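Local coordinates for lipid-transfer protein (Thermomonospora curvata, PDB 6OK1) that is of unknown individual function but has the thiolase-like fold, with N-terminal and C-terminal thiolase-family regions in one chain, at residues T183-W188 and T361-P366; A290-D295 and P332-G337; V173-R178 and R192-E197; A11-T16 and A354-R359. All coordinates share one frame; numbering follows the deposited sequence.

Interaction 1 of 4, residues T183-W188 and T361-P366; sequences TNPKAW and TSVNQP
Thr183 and Asn364 meet obliquely, the hydroxyl of one against the amide oxygen of the other: Thr183 OG1 donates a short hydrogen bond of 2.5 Å to Asn364 OD1. It lies in the carbonyl plane, on a lone pair, bent to 107° at the oxygen. With chi1 of Thr183 at 58°, OG1 sits between backbone N and carbonyl carbon, while CG2 points back beside the N. Beside this bond lies an aliphatic contact: Val363 crosses Asn184 at about a right angle, CG2 resting 3.8 Å from Asn184 CB, and its other branch, CG1, slides antiparallel past Pro185 with 4.2 Å to Pro185 CD. A water closes the gap between the backbones, giving one proton to Thr183 O (2.8 Å) and one to Val363 O (2.9 Å).

Each loop is braced from within. Asn184 OD1 accepts from Lys186 N in an Asx turn, set on the type I beta turn 184-187, and Ser362 OG accepts from Asn364 N in an ST turn. The amide ends are tied elsewhere: Asn184 ND2 to Glu342 and the carbonyl of His336, Asn364 ND2 to the carbonyl of Thr335. The contact is loop against loop, between the N- and C-terminal thiolase-like regions, and joins the chain leaving helix 167-182 to the connection between helix 348-359 and strand 371-375.

Interaction 2 of 4, residues A290-D295 and P332-G337; sequences AAILYD and PCNTHG
Asn334 ND2 is gripped by two acceptors, donating to Leu293 O at 3.1 Å and also to Asp177 of helix 167-182. Leu293 O receives it on a lone pair, and that oxygen lies within 6° of the Asn334 amide plane. The other arm of the amide, Asn334 OD1, accepts from Leu293 N at 2.9 Å, the donor tilted 20° from the carbonyl plane. One side-chain amide therefore pairs with both backbone polar groups of Leu293, much as a neighbouring strand would. It takes over where the backbone turns off: Asn334 has left-handed backbone angles and opens a type I beta turn ending at Gly337. Before it, the backbones run parallel through a single bridge, Ala291 N to Pro332 O (2.9 Å) and Asn334 N to Ala291 O (3.0 Å). In this thiolase-like fold, strand 290-292 is an outermost strand of the chain's mixed sheet, hydrogen-bonded along its far edge to strand 371-375, and the loop 332-337 lines the remaining edge.

Other side chains pack alongside. Ile292 reaches across obliquely, CG2 lying 3.8 Å from His336 CE1, and its CD1 stands by Thr335 OG1, which is bonded to Glu353. On another flank Leu293 CG meets Cys333 SG at 4.1 Å. Asp295 approaches the amide from the opposite direction, its carboxylate plane turned 42° from it, while Asp295 OD1 accepts from Gln339 N.

Interaction 3 of 4, residues V173-R178 and R192-E197; sequences VAVVDR and RPITLE
The guanidinium of Arg178 carries Ile194 CG2 on one face, 3.4 Å above the plane and over its centre, while the carbonyl of Arg192 lies at its edge. Here the loop that leads into helix 196-201 packs back on helix 167-182, in the N-terminal thiolase-like region; Thr195 is the N-cap of the new helix, its OG1 accepting from Asp198 N. At the edge, Arg178 NH2 donates to Arg192 O at 2.8 Å, the acceptor only 12° out of the guanidinium plane; a weak second bond of 3.3 Å from Arg178 NE reaches the same oxygen. The arginine is folded back at chi2 (-72°) and chi3 (-68°), which turns the guanidinium edge to Arg192 O and one face to Ile194. Phe189 adds a cation-pi contact. Ile194 crosses the arginine at about a right angle, its CG1 3.8 Å from Arg178 CB and its CD1 reaching Ala174 CB. Further along, Val175 CG2 packs against the backbone of the new helix, 3.6 Å from Leu196 N. Between the two backbones sits a water that donates to the helix carbonyl Val175 O at 2.8 Å and accepts from Ile194 N at 3.0 Å.

Interaction 4 of 4, residues A11-T16 and A354-R359; sequences AGIGAT and AVRLVR
Ile13 is the centre of the contact, pressed by three side chains of helix 348-359. Its CG2 meets Val355 CG1 at 3.8 Å, the two side chains sliding past each other in opposite directions. Its CG1 branch goes to the arginines instead: Ile13 CD1 lies 4.0 Å from Arg356 CG, and Ile13 CG1 is 3.9 Å from Arg359 NH1. With chi1 at 64°, CG1 stands between the backbone N and the carbonyl carbon, which spreads the two branches toward different helix residues. Arg359 runs extended alongside the isoleucine, and Ala11 O lies at the edge of its guanidinium, near the plane, 3.1 Å from Arg359 NH2.

Beyond this shell, Asp40 of helix 26-40, outside both segments, probably sets the positions. Its OD2 forms a salt bridge with Arg359 NH2 and also accepts from Ile13 N; one carboxylate oxygen is shared by the helix arginine and the strand backbone. Arg356 NH1 forms a salt bridge with Glu353, three residues earlier in the same helix. On the strand, Ala11 and Gly12 both face Val225 of strand 219-228 in a classic beta bulge, just before Ile13 turns its side chain to the helix. The axes of strand 11-15 and helix segment 354-359 approach to 9.9 Å, their N-to-C directions 133° apart, the helix resting on the sheet of this thiolase-like fold, where it also meets strands 371-375 and 382-388.

The chemistry is mixed: an aliphatic contact flanked by two arginines, whose positive charges are probably balanced by Asp40 and Glu353.

In the fold
Interaction 2 is the core contact, wholly buried, its centre about 9 Å from the centre of the chain; interactions 1, 3 and 4 are only partly buried, and the centre of 3 lies farthest out, about 20 Å from the chain centre. Interaction 2 relies on direct backbone and amide bonds, 1 and 3 include bridging waters, and 4 is aliphatic packing flanked by arginines. Interactions 2 and 4 reach the same sheet and meet through Leu357, whose side chain packs on Ala290, Ile292 and Thr335. Interaction 1 touches both. Interactions 1 and 3 adjoin in sequence around the end of helix 167-182, and Asp177 links 3 to 2. Interactions 3 and 4 do not touch.

Interaction 1 of 4, residues T183-W188 and T361-P366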
# COMPACT_ATOMS: atom_id res chain seq x y z
N THR A 183 -13.10 20.89 -25.87
CA THR A 183 -12.26 22.09 -25.96
C THR A 183 -10.96 21.95 -25.17
O THR A 183 -10.29 22.95 -24.93
CB THR A 183 -13.05 23.32 -25.49
OG1 THR A 183 -13.50 23.14 -24.14
CG2 THR A 183 -14.25 23.54 -26.38
N ASN A 184 -10.60 20.72 -24.78
CA ASN A 184 -9.39 20.48 -24.00
C ASN A 184 -8.35 19.77 -24.86
O ASN A 184 -8.49 18.56 -25.09
CB ASN A 184 -9.71 19.63 -22.77
CG ASN A 184 -8.48 19.32 -21.97
OD1 ASN A 184 -7.38 19.80 -22.28
ND2 ASN A 184 -8.64 18.50 -20.94
N PRO A 185 -7.30 20.45 -25.33
CA PRO A 185 -6.35 19.79 -26.23
C PRO A 185 -5.68 18.57 -25.64
O PRO A 185 -5.15 17.74 -26.38
CB PRO A 185 -5.32 20.90 -26.53
CG PRO A 185 -6.07 22.19 -26.31
CD PRO A 185 -7.02 21.89 -25.17
N LYS A 186 -5.67 18.45 -24.31
CA LYS A 186 -5.04 17.30 -23.66
C LYS A 186 -5.97 16.10 -23.58
O LYS A 186 -5.50 14.99 -23.27
CB LYS A 186 -4.59 17.68 -22.25
CG LYS A 186 -3.61 18.83 -22.18
CD LYS A 186 -2.29 18.47 -22.83
CE LYS A 186 -1.29 19.62 -22.71
NZ LYS A 186 0.00 19.32 -23.40
N ALA A 187 -7.25 16.29 -23.84
CA ALA A 187 -8.26 15.26 -23.68
C ALA A 187 -8.27 14.31 -24.86
O ALA A 187 -8.05 14.70 -26.02
CB ALA A 187 -9.64 15.90 -23.51
N TRP A 188 -8.56 13.03 -24.58
CA TRP A 188 -8.60 12.07 -25.67
C TRP A 188 -9.69 12.42 -26.66
O TRP A 188 -9.54 12.18 -27.86
CB TRP A 188 -8.82 10.64 -25.16
CG TRP A 188 -8.69 9.67 -26.28
CD1 TRP A 188 -9.69 8.95 -26.87
CD2 TRP A 188 -7.49 9.33 -26.99
NE1 TRP A 188 -9.19 8.18 -27.89
CE2 TRP A 188 -7.84 8.40 -27.98
CE3 TRP A 188 -6.15 9.73 -26.87
CZ2 TRP A 188 -6.90 7.85 -28.85
CZ3 TRP A 188 -5.21 9.18 -27.75
CH2 TRP A 188 -5.60 8.26 -28.74
N THR A 361 -6.17 28.82 -14.71
CA THR A 361 -5.52 28.37 -15.93
C THR A 361 -6.20 27.18 -16.59
O THR A 361 -5.62 26.55 -17.48
CB THR A 361 -4.06 28.05 -15.65
OG1 THR A 361 -3.98 26.99 -14.68
CG2 THR A 361 -3.33 29.29 -15.09
N SER A 362 -7.44 26.86 -16.21
CA SER A 362 -8.16 25.81 -16.91
C SER A 362 -8.46 26.21 -18.35
O SER A 362 -8.77 27.37 -18.64
CB SER A 362 -9.47 25.49 -16.19
OG SER A 362 -10.28 24.68 -17.02
N VAL A 363 -8.40 25.23 -19.26
CA VAL A 363 -8.81 25.47 -20.66
C VAL A 363 -10.29 25.82 -20.75
O VAL A 363 -10.71 26.43 -21.74
CB VAL A 363 -8.49 24.25 -21.55
CG1 VAL A 363 -6.99 23.96 -21.52
CG2 VAL A 363 -9.32 23.01 -21.14
N ASN A 364 -11.08 25.46 -19.74
CA ASN A 364 -12.49 25.85 -19.66
C ASN A 364 -12.76 26.60 -18.36
O ASN A 364 -13.73 26.32 -17.66
CB ASN A 364 -13.39 24.61 -19.76
CG ASN A 364 -13.36 24.00 -21.14
OD1 ASN A 364 -13.52 24.69 -22.14
ND2 ASN A 364 -13.14 22.68 -21.21
N GLN A 365 -11.90 27.56 -18.04
CA GLN A 365 -12.03 28.34 -16.83
C GLN A 365 -13.41 29.01 -16.77
O GLN A 365 -13.75 29.79 -17.68
CB GLN A 365 -10.93 29.39 -16.77
CG GLN A 365 -10.81 30.09 -15.43
CD GLN A 365 -10.26 29.19 -14.35
OE1 GLN A 365 -9.41 28.34 -14.61
NE2 GLN A 365 -10.73 29.41 -13.12
N PRO A 366 -14.24 28.72 -15.75
CA PRO A 366 -15.57 29.32 -15.63
C PRO A 366 -15.53 30.64 -14.87
O PRO A 366 -16.31 30.87 -13.94
CB PRO A 366 -16.35 28.26 -14.86
CG PRO A 366 -15.32 27.68 -13.94
CD PRO A 366 -14.01 27.71 -14.70
O HOH W 1 -10.35 25.74 -24.50

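Interaction 2 of 4, residues A290-D295 and P332-G337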
# COMPACT_ATOMS: atom_id res chain seq x y z
N ALA A 290 -16.75 25.20 -8.09
CA ALA A 290 -16.61 24.21 -9.16
C ALA A 290 -16.42 22.85 -8.51
O ALA A 290 -15.97 22.76 -7.37
CB ALA A 290 -15.43 24.55 -10.07
N ALA A 291 -16.74 21.78 -9.26
CA ALA A 291 -16.53 20.43 -8.74
C ALA A 291 -15.89 19.53 -9.78
O ALA A 291 -16.28 19.52 -10.95
CB ALA A 291 -17.85 19.79 -8.30
N ILE A 292 -14.93 18.73 -9.33
CA ILE A 292 -14.33 17.68 -10.15
C ILE A 292 -14.83 16.38 -9.53
O ILE A 292 -14.36 15.98 -8.46
CB ILE A 292 -12.80 17.77 -10.15
CG1 ILE A 292 -12.29 19.14 -10.65
CG2 ILE A 292 -12.20 16.59 -10.97
CD1 ILE A 292 -12.70 19.52 -12.05
N LEU A 293 -15.84 15.76 -10.17
CA LEU A 293 -16.56 14.62 -9.61
C LEU A 293 -16.17 13.37 -10.37
O LEU A 293 -16.39 13.27 -11.58
CB LEU A 293 -18.08 14.85 -9.65
CG LEU A 293 -18.54 16.06 -8.82
CD1 LEU A 293 -20.07 16.17 -8.91
CD2 LEU A 293 -18.06 15.96 -7.36
N TYR A 294 -15.55 12.42 -9.65
CA TYR A 294 -15.03 11.20 -10.25
C TYR A 294 -16.10 10.50 -11.06
O TYR A 294 -17.20 10.22 -10.58
CB TYR A 294 -14.53 10.29 -9.14
CG TYR A 294 -13.53 9.22 -9.55
CD1 TYR A 294 -13.94 8.01 -10.09
CD2 TYR A 294 -12.18 9.40 -9.29
CE1 TYR A 294 -13.00 7.01 -10.38
CE2 TYR A 294 -11.25 8.43 -9.57
CZ TYR A 294 -11.67 7.23 -10.10
OH TYR A 294 -10.72 6.27 -10.38
N ASP A 295 -15.72 10.14 -12.28
CA ASP A 295 -16.70 9.82 -13.31
C ASP A 295 -16.15 8.76 -14.26
O ASP A 295 -16.34 8.84 -15.47
CB ASP A 295 -17.06 11.07 -14.10
CG ASP A 295 -15.89 11.64 -14.85
OD1 ASP A 295 -14.78 11.62 -14.28
OD2 ASP A 295 -16.08 12.11 -15.99
N PRO A 332 -20.02 24.46 -12.09
CA PRO A 332 -19.22 23.99 -13.23
C PRO A 332 -18.46 22.73 -12.84
O PRO A 332 -17.80 22.69 -11.81
CB PRO A 332 -18.27 25.15 -13.51
CG PRO A 332 -18.97 26.35 -13.01
CD PRO A 332 -19.78 25.89 -11.82
N CYS A 333 -18.57 21.71 -13.68
CA CYS A 333 -18.13 20.38 -13.30
C CYS A 333 -17.24 19.78 -14.37
O CYS A 333 -17.55 19.85 -15.57
CB CYS A 333 -19.34 19.50 -13.05
SG CYS A 333 -18.95 17.80 -12.48
N ASN A 334 -16.16 19.14 -13.93
CA ASN A 334 -15.31 18.35 -14.81
C ASN A 334 -14.93 19.16 -16.05
O ASN A 334 -15.07 18.71 -17.20
CB ASN A 334 -15.99 17.04 -15.18
CG ASN A 334 -16.09 16.09 -13.98
OD1 ASN A 334 -15.46 16.34 -12.95
ND2 ASN A 334 -16.83 15.00 -14.12
N THR A 335 -14.40 20.36 -15.79
CA THR A 335 -14.02 21.30 -16.84
C THR A 335 -12.89 20.78 -17.73
O THR A 335 -12.67 21.34 -18.81
CB THR A 335 -13.63 22.63 -16.19
OG1 THR A 335 -12.87 22.38 -15.00
CG2 THR A 335 -14.90 23.37 -15.80
N HIS A 336 -12.16 19.75 -17.31
CA HIS A 336 -11.18 19.08 -18.17
C HIS A 336 -11.80 17.99 -19.04
O HIS A 336 -11.15 17.50 -19.97
CB HIS A 336 -10.06 18.45 -17.32
CG HIS A 336 -10.54 17.44 -16.32
ND1 HIS A 336 -11.68 17.62 -15.56
CD2 HIS A 336 -10.01 16.26 -15.94
CE1 HIS A 336 -11.84 16.57 -14.76
NE2 HIS A 336 -10.84 15.74 -14.98
N GLY A 337 -13.03 17.58 -18.75
CA GLY A 337 -13.66 16.48 -19.44
C GLY A 337 -13.83 15.23 -18.60
O GLY A 337 -14.47 14.27 -19.06

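Interaction 3 of 4, residues V173-R178 and R192-E197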
# COMPACT_ATOMS: atom_id res chain seq x y z
N VAL A 173 -24.64 13.50 -17.91
CA VAL A 173 -23.30 13.58 -17.34
C VAL A 173 -22.28 13.34 -18.42
O VAL A 173 -21.25 14.03 -18.51
CB VAL A 173 -23.14 12.56 -16.20
CG1 VAL A 173 -21.70 12.55 -15.71
CG2 VAL A 173 -24.06 12.87 -15.08
N ALA A 174 -22.52 12.32 -19.24
CA ALA A 174 -21.60 12.01 -20.33
C ALA A 174 -21.51 13.18 -21.30
O ALA A 174 -20.41 13.55 -21.74
CB ALA A 174 -22.06 10.75 -21.06
N VAL A 175 -22.65 13.80 -21.62
CA VAL A 175 -22.66 14.89 -22.59
C VAL A 175 -21.86 16.08 -22.07
O VAL A 175 -21.05 16.68 -22.79
CB VAL A 175 -24.11 15.29 -22.93
CG1 VAL A 175 -24.13 16.52 -23.82
CG2 VAL A 175 -24.84 14.13 -23.62
N VAL A 176 -22.07 16.46 -20.80
CA VAL A 176 -21.34 17.62 -20.29
C VAL A 176 -19.85 17.30 -20.16
O VAL A 176 -18.99 18.12 -20.50
CB VAL A 176 -21.95 18.14 -18.97
CG1 VAL A 176 -21.61 17.24 -17.80
CG2 VAL A 176 -21.47 19.58 -18.68
N ASP A 177 -19.51 16.09 -19.69
CA ASP A 177 -18.11 15.68 -19.73
C ASP A 177 -17.51 15.87 -21.12
O ASP A 177 -16.41 16.41 -21.28
CB ASP A 177 -17.97 14.19 -19.36
CG ASP A 177 -17.84 13.92 -17.87
OD1 ASP A 177 -17.64 14.84 -17.06
OD2 ASP A 177 -17.95 12.72 -17.52
N ARG A 178 -18.18 15.32 -22.14
CA ARG A 178 -17.62 15.37 -23.48
C ARG A 178 -17.65 16.78 -24.05
O ARG A 178 -16.81 17.14 -24.87
CB ARG A 178 -18.37 14.39 -24.39
CG ARG A 178 -18.06 12.90 -24.04
CD ARG A 178 -16.65 12.47 -24.45
NE ARG A 178 -16.54 12.44 -25.90
CZ ARG A 178 -16.73 11.37 -26.67
NH1 ARG A 178 -16.98 10.18 -26.13
NH2 ARG A 178 -16.64 11.49 -27.99
N ARG A 192 -14.38 16.26 -30.13
CA ARG A 192 -15.32 15.17 -30.42
C ARG A 192 -16.46 15.16 -29.40
O ARG A 192 -16.65 14.19 -28.66
CB ARG A 192 -14.57 13.84 -30.46
CG ARG A 192 -13.48 13.87 -31.52
CD ARG A 192 -12.85 12.53 -31.79
NE ARG A 192 -13.81 11.56 -32.31
CZ ARG A 192 -13.46 10.42 -32.89
NH1 ARG A 192 -12.18 10.13 -33.04
NH2 ARG A 192 -14.39 9.57 -33.32
N PRO A 193 -17.27 16.21 -29.37
CA PRO A 193 -18.42 16.23 -28.46
C PRO A 193 -19.47 15.21 -28.89
O PRO A 193 -19.50 14.74 -30.03
CB PRO A 193 -18.95 17.66 -28.58
CG PRO A 193 -18.57 18.10 -29.98
CD PRO A 193 -17.23 17.41 -30.25
N ILE A 194 -20.36 14.88 -27.95
CA ILE A 194 -21.44 13.95 -28.23
C ILE A 194 -22.76 14.64 -27.95
O ILE A 194 -22.84 15.65 -27.24
CB ILE A 194 -21.35 12.65 -27.40
CG1 ILE A 194 -21.55 12.94 -25.90
CG2 ILE A 194 -20.02 11.97 -27.65
CD1 ILE A 194 -21.64 11.69 -25.05
N THR A 195 -23.82 14.06 -28.51
CA THR A 195 -25.18 14.44 -28.15
C THR A 195 -25.77 13.40 -27.21
O THR A 195 -25.29 12.27 -27.11
CB THR A 195 -26.07 14.55 -29.39
OG1 THR A 195 -26.19 13.24 -29.97
CG2 THR A 195 -25.50 15.55 -30.42
N LEU A 196 -26.87 13.79 -26.55
CA LEU A 196 -27.60 12.84 -25.73
C LEU A 196 -28.14 11.70 -26.59
O LEU A 196 -28.20 10.54 -26.15
CB LEU A 196 -28.73 13.55 -24.99
CG LEU A 196 -29.49 12.71 -23.97
CD1 LEU A 196 -28.56 12.17 -22.87
CD2 LEU A 196 -30.62 13.50 -23.34
N GLU A 197 -28.51 12.00 -27.84
CA GLU A 197 -28.91 10.96 -28.76
C GLU A 197 -27.77 9.98 -29.01
O GLU A 197 -27.99 8.76 -29.08
CB GLU A 197 -29.39 11.62 -30.06
CG GLU A 197 -30.72 12.42 -29.90
CD GLU A 197 -30.69 13.54 -28.82
OE1 GLU A 197 -29.72 14.35 -28.75
OE2 GLU A 197 -31.66 13.59 -28.02
O HOH W 2 -20.86 16.69 -25.63

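Interaction 4 of 4, residues A11-T16 and A354-R359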
# COMPACT_ATOMS: atom_id res chain seq x y z
N ALA A 11 1.66 23.21 -5.32
CA ALA A 11 2.45 24.21 -6.01
C ALA A 11 2.88 23.78 -7.39
O ALA A 11 3.28 24.64 -8.18
CB ALA A 11 3.70 24.55 -5.19
N GLY A 12 2.83 22.49 -7.69
CA GLY A 12 3.25 21.99 -8.97
C GLY A 12 2.38 20.85 -9.43
O GLY A 12 1.94 20.02 -8.63
N ILE A 13 2.12 20.83 -10.74
CA ILE A 13 1.46 19.74 -11.44
C ILE A 13 2.29 19.35 -12.65
O ILE A 13 2.93 20.19 -13.30
CB ILE A 13 0.01 20.10 -11.85
CG1 ILE A 13 0.00 21.25 -12.87
CG2 ILE A 13 -0.81 20.44 -10.60
CD1 ILE A 13 -1.38 21.64 -13.34
N GLY A 14 2.28 18.06 -12.96
CA GLY A 14 3.04 17.56 -14.08
C GLY A 14 2.41 16.31 -14.62
O GLY A 14 1.93 15.47 -13.85
N ALA A 15 2.42 16.16 -15.93
CA ALA A 15 1.79 15.01 -16.56
C ALA A 15 2.54 14.65 -17.83
O ALA A 15 3.18 15.50 -18.46
CB ALA A 15 0.32 15.29 -16.90
N THR A 16 2.49 13.37 -18.18
CA THR A 16 2.84 12.93 -19.52
C THR A 16 1.65 13.23 -20.41
O THR A 16 0.58 13.63 -19.94
CB THR A 16 3.15 11.43 -19.57
OG1 THR A 16 1.95 10.67 -19.32
CG2 THR A 16 4.19 11.07 -18.54
N ALA A 354 -8.38 20.70 -10.89
CA ALA A 354 -8.79 21.55 -9.77
C ALA A 354 -7.74 22.60 -9.46
O ALA A 354 -8.06 23.75 -9.15
CB ALA A 354 -9.05 20.67 -8.54
N VAL A 355 -6.47 22.21 -9.54
CA VAL A 355 -5.38 23.16 -9.33
C VAL A 355 -5.43 24.26 -10.39
O VAL A 355 -5.31 25.45 -10.08
CB VAL A 355 -4.03 22.42 -9.34
CG1 VAL A 355 -2.86 23.42 -9.37
CG2 VAL A 355 -3.90 21.48 -8.10
N ARG A 356 -5.63 23.88 -11.65
CA ARG A 356 -5.73 24.89 -12.70
C ARG A 356 -6.89 25.84 -12.44
O ARG A 356 -6.76 27.06 -12.66
CB ARG A 356 -5.89 24.23 -14.06
CG ARG A 356 -4.69 23.47 -14.52
CD ARG A 356 -4.93 22.95 -15.95
NE ARG A 356 -4.07 21.84 -16.25
CZ ARG A 356 -4.44 20.56 -16.29
NH1 ARG A 356 -5.71 20.18 -16.13
NH2 ARG A 356 -3.51 19.69 -16.55
N LEU A 357 -8.03 25.31 -12.00
CA LEU A 357 -9.18 26.18 -11.73
C LEU A 357 -8.83 27.21 -10.67
O LEU A 357 -9.14 28.40 -10.82
CB LEU A 357 -10.38 25.33 -11.32
CG LEU A 357 -11.05 24.49 -12.42
CD1 LEU A 357 -11.98 23.42 -11.81
CD2 LEU A 357 -11.82 25.37 -13.35
N VAL A 358 -8.13 26.79 -9.60
CA VAL A 358 -7.72 27.74 -8.56
C VAL A 358 -6.73 28.75 -9.13
O VAL A 358 -6.81 29.95 -8.82
CB VAL A 358 -7.14 26.99 -7.35
CG1 VAL A 358 -6.53 27.98 -6.34
CG2 VAL A 358 -8.22 26.16 -6.68
N ARG A 359 -5.78 28.29 -9.94
CA ARG A 359 -4.81 29.17 -10.57
C ARG A 359 -5.45 30.11 -11.58
O ARG A 359 -4.88 31.18 -11.85
CB ARG A 359 -3.73 28.36 -11.29
CG ARG A 359 -2.82 27.55 -10.41
CD ARG A 359 -1.90 26.68 -11.27
NE ARG A 359 -0.87 25.99 -10.51
CZ ARG A 359 0.07 25.22 -11.07
NH1 ARG A 359 0.10 25.08 -12.38
NH2 ARG A 359 0.96 24.62 -10.30